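Side-chain contact in putative uncharacterized protein TTHB071 (PDB 3AYV), which is of unknown function but binds zinc in a TIM barrel and probably takes part in protection against oxidative stress: residues Leu146-Val149 and Leu150-His153. Residues are numbered along the deposited sequence; the frame is centred on the assembly and turned at random.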
# COMPACT_ATOMS: atom_id res chain seq x y z
N LEU A 146 0.40 0.83 15.17
CA LEU A 146 -0.68 0.84 14.18
C LEU A 146 -1.97 0.28 14.77
O LEU A 146 -3.07 0.68 14.38
CB LEU A 146 -0.30 0.03 12.93
CG LEU A 146 0.87 0.68 12.16
CD1 LEU A 146 1.14 -0.15 10.92
CD2 LEU A 146 0.64 2.21 11.83
N ARG A 147 -1.84 -0.67 15.69
CA ARG A 147 -3.02 -1.31 16.27
C ARG A 147 -4.09 -0.32 16.81
O ARG A 147 -5.27 -0.49 16.51
CB ARG A 147 -2.59 -2.33 17.35
CG ARG A 147 -3.72 -3.26 17.78
CD ARG A 147 -3.21 -4.32 18.75
NE ARG A 147 -2.58 -5.44 18.05
CZ ARG A 147 -3.25 -6.46 17.52
NH1 ARG A 147 -4.58 -6.50 17.58
NH2 ARG A 147 -2.59 -7.44 16.91
N PRO A 148 -3.69 0.72 17.58
CA PRO A 148 -4.72 1.66 18.07
C PRO A 148 -5.39 2.50 16.97
O PRO A 148 -6.56 2.92 17.11
CB PRO A 148 -3.93 2.58 19.01
CG PRO A 148 -2.65 1.77 19.38
CD PRO A 148 -2.34 1.10 18.07
N VAL A 149 -4.67 2.77 15.89
CA VAL A 149 -5.27 3.51 14.76
C VAL A 149 -6.40 2.66 14.18
O VAL A 149 -7.52 3.16 13.93
CB VAL A 149 -4.26 3.84 13.64
CG1 VAL A 149 -4.89 4.75 12.58
CG2 VAL A 149 -2.98 4.51 14.22
N LEU A 150 -6.09 1.39 13.92
CA LEU A 150 -7.10 0.45 13.43
C LEU A 150 -8.27 0.30 14.40
O LEU A 150 -9.44 0.33 13.99
CB LEU A 150 -6.45 -0.91 13.15
CG LEU A 150 -5.27 -0.85 12.18
CD1 LEU A 150 -4.49 -2.15 12.19
CD2 LEU A 150 -5.80 -0.54 10.78
N GLU A 151 -7.97 0.14 15.68
CA GLU A 151 -9.03 -0.09 16.67
C GLU A 151 -9.94 1.12 16.81
O GLU A 151 -11.16 0.97 16.94
CB GLU A 151 -8.44 -0.33 18.04
CG GLU A 151 -7.59 -1.50 18.25
CD GLU A 151 -7.14 -1.50 19.71
OE1 GLU A 151 -6.04 -0.96 20.02
OE2 GLU A 151 -7.95 -1.95 20.55
N ALA A 152 -9.35 2.31 16.82
CA ALA A 152 -10.13 3.54 16.91
C ALA A 152 -11.12 3.65 15.76
O ALA A 152 -12.24 4.17 15.93
CB ALA A 152 -9.22 4.80 16.99
N HIS A 153 -10.75 3.11 14.59
CA HIS A 153 -11.66 3.19 13.46
C HIS A 153 -12.63 2.00 13.35
O HIS A 153 -13.51 1.99 12.47
CB HIS A 153 -10.92 3.54 12.17
CG HIS A 153 -10.63 5.01 12.07
ND1 HIS A 153 -11.63 5.94 11.81
CD2 HIS A 153 -9.50 5.73 12.28
CE1 HIS A 153 -11.11 7.15 11.81
NE2 HIS A 153 -9.81 7.05 12.10
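Two successive turns at helix 147-153, the short helix of the beta-alpha-beta unit between strands 132-136 and 158-162 of the TIM barrel, meet through i to i+4 contacts. L150 N hydrogen-bonds to L146 O, E151 N to R147 O at 2.9 Å, and A152 N to P148 O. The last bond of the series, H153 N to V149 O, is weak at 3.3 Å. The extended side chain of E151 lies against the preceding turn: with CG anti to its carbonyl carbon and beside its backbone N (chi1 -63°), CG lies 3.1 Å from R147 O and OE1 3.5 Å from P148 CA. R147 runs across it obliquely, but its NE stays 6.0 Å from E151 OE1, and NH2 makes a weak hydrogen bond to A180 O instead. On the barrel side, L150 CG sits 3.5 Å from L146 O, while both leucines pack on F159 and V149 on L135. The H153 ring brings CD2 to 3.6 Å from V149 O, which lies at its edge, and NE2 hydrogen-bonds to A116 O in helix 112-118. Backbone bonds therefore hold the two turns together; R147 and E151 can probably attract each other only at long range, without a salt bridge.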